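Local coordinates for protein pectate lyase (Cellvibrio cellulosa, PDB 1GXO) that cleaves polygalacturonic acid by anti-beta-elimination as a family 10 polysaccharide lyase, this chain being its catalytic module, at residues S291-S296 and S305-T310; N108-T113 and K168-K173. The protein carries 1 engineered substitution. All blocks are in the same frame, centred on the assembly; numbering follows the deposited sequence.

Interaction 1: S291-S296 and S305-T310; sequences SDRDGS and SLERRT. With ADA (alpha-D-galactopyranuronic acid), chain B; ADA (alpha-D-galactopyranuronic acid), chain C.
Arg-293 lays one face of its guanidinium over that of Arg-308, with Arg-308 NE 3.2 Å above its plane and displaced from its centre; the two planes, 36° apart, are not parallel. Glu-307, gripped side-on by both arginines, probably offsets the closeness of the two cations. Arg-293 NH2 reaches Glu-307 OE2 at 2.8 Å and its NE takes OE1, while NE and NH2 of Arg-308, whose chain folds back through bends at chi2 and chi3 (75°), come to the same oxygens from the opposite face of the carboxylate. Each NH2 serves both the carboxylate and the bound trigalacturonate, and each NH1 the sugar. Arg-293 NH1 donates almost straight (170°) to O6A of ADA in chain C at 2.9 Å, and NH2 holds O6B; Arg-308 NH2 meets O2 of ADA in chain B at 2.7 Å and NH1 takes O3. Behind this pocket wall, Asp-292 binds Ser-305 twice: OD2 accepts the backbone N at 2.7 Å, and OD1 takes the hydroxyl OG through its syn lone pair while also accepting Arg-293 N. Tyr-209 makes a cation-pi contact with Arg-308. Through these bonds the loop after strand 280-281 is fastened to the N-cap residue and first turn of helix 306-311.

Interaction 2: N108-T113 and K168-K173; sequences NSQYST and KTAVTK
The chain leaving helix 93-109 runs beside helix 161-181, with Gln-110 and Thr-113 nearest Ala-170 and Lys-173, their CA atoms 7.7 and 6.5 Å apart respectively. Gln-110 bridges the wider gap. It reaches across with its chain extended, CG directed away from the backbone N (chi1 -168°), and NE2 donates to Ala-170 O at 3.1 Å and 166°. The acceptor lies in the amide plane of Gln-110, although the nitrogen is tilted 27° from the carbonyl plane of Ala-170. NE2 has a second acceptor in Gly-114 O, so the one amide ties the helix to Gly-114, just past the segment. The other arm of the amide, OE1, packs 3.4 Å from Ala-170 CB. Lys-173 bends at chi3 and sets its CE 3.8 Å from Gln-110 OE1 and 4.0 Å from Ser-112 O. Thr-113 OG1 turns instead to Ala-198 O, and Tyr-111 OH to Asp-128 O, tying this connection to other loops. This is plain structural packing in the helical part of the catalytic module, a member of the six-hairpin clan, joining the end of helix 93-109 to helix 161-181. Chemically it amounts to one hydrogen bond plus lysine methylene packing; the ammonium bonds none of the oxygens of 108-113, whose partial charge may at most favour it weakly.

From the N terminus, interaction 2 comes first: the exit of helix 93-109 meets helix 161-181, closing a long loop of 54 residues that includes helix 136-148. The chain then passes through helices 218-226 and 233-246 and the strands from 256 to 281 before interaction 1 closes a short loop of eight residues between 291-296 and 305-310. The two contacts are in series, neither nested nor crossed. The centres of interactions 1 and 2 lie about 35 Å apart, on opposite sides of the chain's centre, and their nearest atoms are about 22 Å apart. Interaction 2 thus joins parts of the helical region, whereas interaction 1 fastens a loop and short helix late in the chain beside the oligosaccharide.

Interaction 1: S291-S296 and S305-T310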
# COMPACT_ATOMS: atom_id res chain seq x y z
N SER A 291 9.57 13.73 -12.39
CA SER A 291 10.98 13.53 -12.10
C SER A 291 11.55 12.61 -13.18
O SER A 291 10.89 12.40 -14.18
CB SER A 291 11.17 12.97 -10.68
OG SER A 291 12.55 12.97 -10.33
N ASP A 292 12.76 12.09 -12.97
CA ASP A 292 13.51 11.35 -13.99
C ASP A 292 14.67 10.66 -13.27
O ASP A 292 14.78 10.78 -12.04
CB ASP A 292 14.03 12.30 -15.07
CG ASP A 292 14.09 11.66 -16.46
OD1 ASP A 292 14.27 10.42 -16.58
OD2 ASP A 292 13.95 12.36 -17.49
N ARG A 293 15.53 9.93 -13.99
CA ARG A 293 16.58 9.17 -13.28
C ARG A 293 17.71 10.06 -12.76
O ARG A 293 18.58 9.57 -12.05
CB ARG A 293 17.15 8.05 -14.15
CG ARG A 293 16.17 6.93 -14.43
CD ARG A 293 16.85 5.68 -14.95
NE ARG A 293 15.91 4.63 -15.34
CZ ARG A 293 15.40 3.71 -14.54
NH1 ARG A 293 15.68 3.69 -13.24
NH2 ARG A 293 14.59 2.79 -15.05
N ASP A 294 17.69 11.35 -13.09
CA ASP A 294 18.69 12.29 -12.57
C ASP A 294 18.24 12.94 -11.25
O ASP A 294 18.94 13.81 -10.69
CB ASP A 294 19.05 13.36 -13.62
CG ASP A 294 17.86 14.22 -14.04
OD1 ASP A 294 16.71 13.87 -13.73
OD2 ASP A 294 17.99 15.26 -14.71
N GLY A 295 17.08 12.53 -10.76
CA GLY A 295 16.53 13.09 -9.54
C GLY A 295 15.93 14.47 -9.72
O GLY A 295 15.52 15.10 -8.73
N SER A 296 15.86 14.95 -10.97
CA SER A 296 15.33 16.29 -11.24
C SER A 296 13.82 16.39 -10.98
O SER A 296 13.12 15.38 -10.86
CB SER A 296 15.68 16.74 -12.66
OG SER A 296 15.04 15.94 -13.63
N SER A 305 12.78 11.79 -19.88
CA SER A 305 13.30 10.70 -20.72
C SER A 305 12.19 9.74 -21.13
O SER A 305 11.31 9.40 -20.31
CB SER A 305 14.40 9.91 -20.01
OG SER A 305 13.93 9.27 -18.82
N LEU A 306 12.25 9.29 -22.39
CA LEU A 306 11.29 8.30 -22.90
C LEU A 306 11.12 7.09 -21.98
O LEU A 306 9.99 6.60 -21.77
CB LEU A 306 11.67 7.84 -24.31
CG LEU A 306 10.68 6.91 -25.01
CD1 LEU A 306 9.39 7.64 -25.36
CD2 LEU A 306 11.32 6.30 -26.26
N GLU A 307 12.25 6.61 -21.44
CA GLU A 307 12.24 5.39 -20.64
C GLU A 307 11.45 5.55 -19.32
O GLU A 307 10.77 4.61 -18.88
CB GLU A 307 13.67 4.87 -20.42
CG GLU A 307 13.74 3.51 -19.74
CD GLU A 307 13.73 3.62 -18.21
OE1 GLU A 307 14.05 4.73 -17.68
OE2 GLU A 307 13.39 2.60 -17.54
N ARG A 308 11.52 6.72 -18.71
CA ARG A 308 10.77 6.95 -17.48
C ARG A 308 9.31 7.31 -17.76
O ARG A 308 8.44 6.94 -16.99
CB ARG A 308 11.45 8.02 -16.60
CG ARG A 308 12.67 7.55 -15.80
CD ARG A 308 12.40 6.41 -14.79
NE ARG A 308 12.21 5.10 -15.43
CZ ARG A 308 11.58 4.06 -14.87
NH1 ARG A 308 11.10 4.15 -13.62
NH2 ARG A 308 11.44 2.91 -15.55
N ARG A 309 9.04 8.01 -18.86
CA ARG A 309 7.66 8.39 -19.20
C ARG A 309 6.82 7.15 -19.51
O ARG A 309 5.64 7.08 -19.18
CB ARG A 309 7.63 9.45 -20.33
CG ARG A 309 6.25 9.99 -20.67
CD ARG A 309 6.22 11.20 -21.64
NE ARG A 309 6.89 10.91 -22.90
CZ ARG A 309 8.11 11.35 -23.20
NH1 ARG A 309 8.78 12.13 -22.35
NH2 ARG A 309 8.67 11.00 -24.36
N THR A 310 7.46 6.15 -20.11
CA THR A 310 6.78 4.91 -20.46
C THR A 310 6.92 3.83 -19.40
O THR A 310 6.11 2.90 -19.36
CB THR A 310 7.25 4.36 -21.83
OG1 THR A 310 8.65 4.05 -21.78
CG2 THR A 310 7.16 5.43 -22.91
C1 ADA B . 11.18 -1.33 -12.72
C2 ADA B . 10.65 -0.10 -13.49
C3 ADA B . 9.86 0.90 -12.58
C4 ADA B . 8.77 0.16 -11.77
C5 ADA B . 9.57 -0.90 -11.00
C6 ADA B . 8.72 -1.58 -9.91
O2 ADA B . 11.67 0.56 -14.20
O3 ADA B . 9.37 2.01 -13.34
O4 ADA B . 7.84 -0.37 -12.75
O5 ADA B . 10.09 -1.84 -11.95
O6B ADA B . 8.35 -0.92 -8.94
O6A ADA B . 8.42 -2.76 -10.04
C1 ADA C . 13.69 -1.26 -8.67
C2 ADA C . 13.09 -2.55 -9.28
C3 ADA C . 13.49 -2.83 -10.75
C4 ADA C . 13.58 -1.59 -11.65
C5 ADA C . 14.42 -0.53 -10.89
C6 ADA C . 14.46 0.73 -11.80
O1 ADA C . 14.92 -1.48 -8.00
O2 ADA C . 13.43 -3.65 -8.47
O3 ADA C . 12.54 -3.74 -11.28
O4 ADA C . 12.30 -0.95 -11.88
O5 ADA C . 13.84 -0.23 -9.63
O6B ADA C . 14.28 0.63 -13.02
O6A ADA C . 14.66 1.83 -11.31

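Interaction 2: N108-T113 and K168-K173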
# COMPACT_ATOMS: atom_id res chain seq x y z
N ASN A 108 7.63 -8.51 13.42
CA ASN A 108 9.06 -8.32 13.69
C ASN A 108 9.63 -7.11 12.92
O ASN A 108 10.46 -6.37 13.44
CB ASN A 108 9.86 -9.58 13.32
CG ASN A 108 9.66 -10.73 14.31
OD1 ASN A 108 9.32 -10.52 15.47
ND2 ASN A 108 9.88 -11.98 13.83
N SER A 109 9.19 -6.91 11.68
CA SER A 109 9.71 -5.84 10.82
C SER A 109 9.36 -4.45 11.40
O SER A 109 10.02 -3.48 11.09
CB SER A 109 9.19 -5.96 9.39
OG SER A 109 7.90 -5.38 9.28
N GLN A 110 8.32 -4.39 12.22
CA GLN A 110 7.76 -3.12 12.71
C GLN A 110 8.66 -2.35 13.70
O GLN A 110 9.10 -2.89 14.71
CB GLN A 110 6.33 -3.31 13.27
CG GLN A 110 5.57 -2.00 13.52
CD GLN A 110 4.13 -2.21 13.92
OE1 GLN A 110 3.84 -2.98 14.83
NE2 GLN A 110 3.21 -1.53 13.23
N TYR A 111 8.92 -1.08 13.38
CA TYR A 111 9.65 -0.18 14.28
C TYR A 111 8.79 0.15 15.49
O TYR A 111 7.56 -0.03 15.45
CB TYR A 111 9.97 1.13 13.58
CG TYR A 111 10.97 1.10 12.46
CD1 TYR A 111 12.30 1.45 12.67
CD2 TYR A 111 10.57 0.80 11.15
CE1 TYR A 111 13.23 1.47 11.62
CE2 TYR A 111 11.49 0.82 10.10
CZ TYR A 111 12.82 1.15 10.35
OH TYR A 111 13.73 1.18 9.29
N SER A 112 9.43 0.66 16.53
CA SER A 112 8.73 1.06 17.75
C SER A 112 7.65 2.12 17.47
O SER A 112 6.64 2.21 18.18
CB SER A 112 9.74 1.61 18.77
OG SER A 112 10.36 2.80 18.28
N THR A 113 7.87 2.91 16.41
CA THR A 113 6.93 3.95 16.01
C THR A 113 5.71 3.41 15.25
O THR A 113 4.77 4.16 15.01
CB THR A 113 7.61 4.99 15.11
OG1 THR A 113 8.04 4.36 13.90
CG2 THR A 113 8.90 5.53 15.72
N LYS A 168 -3.31 -6.83 16.97
CA LYS A 168 -4.04 -5.64 17.36
C LYS A 168 -3.06 -4.55 17.82
O LYS A 168 -3.16 -3.40 17.36
CB LYS A 168 -5.09 -5.96 18.43
CG LYS A 168 -5.89 -4.72 18.85
CD LYS A 168 -7.18 -5.03 19.63
CE LYS A 168 -7.64 -3.76 20.41
NZ LYS A 168 -9.12 -3.51 20.42
N THR A 169 -2.10 -4.91 18.67
CA THR A 169 -1.04 -3.99 19.05
C THR A 169 -0.31 -3.47 17.83
O THR A 169 -0.06 -2.28 17.73
CB THR A 169 -0.07 -4.66 20.00
OG1 THR A 169 -0.75 -4.97 21.22
CG2 THR A 169 1.05 -3.69 20.43
N ALA A 170 0.02 -4.34 16.88
CA ALA A 170 0.70 -3.87 15.67
C ALA A 170 -0.13 -2.86 14.86
O ALA A 170 0.40 -1.86 14.39
CB ALA A 170 1.11 -5.04 14.79
N VAL A 171 -1.41 -3.14 14.69
CA VAL A 171 -2.32 -2.31 13.90
C VAL A 171 -2.46 -0.94 14.55
O VAL A 171 -2.45 0.09 13.87
CB VAL A 171 -3.68 -2.99 13.70
CG1 VAL A 171 -4.68 -2.06 13.03
CG2 VAL A 171 -3.50 -4.26 12.87
N THR A 172 -2.56 -0.94 15.88
CA THR A 172 -2.67 0.29 16.65
C THR A 172 -1.46 1.18 16.44
O THR A 172 -1.59 2.37 16.16
CB THR A 172 -2.85 -0.05 18.12
OG1 THR A 172 -4.09 -0.74 18.28
CG2 THR A 172 -3.04 1.21 18.95
N LYS A 173 -0.27 0.58 16.56
CA LYS A 173 0.96 1.34 16.36
C LYS A 173 1.06 1.86 14.93
O LYS A 173 1.43 3.03 14.73
CB LYS A 173 2.20 0.53 16.79
CG LYS A 173 1.99 -0.25 18.10
CD LYS A 173 3.24 -0.54 18.91
CE LYS A 173 4.38 -1.10 18.06
NZ LYS A 173 5.28 -1.99 18.87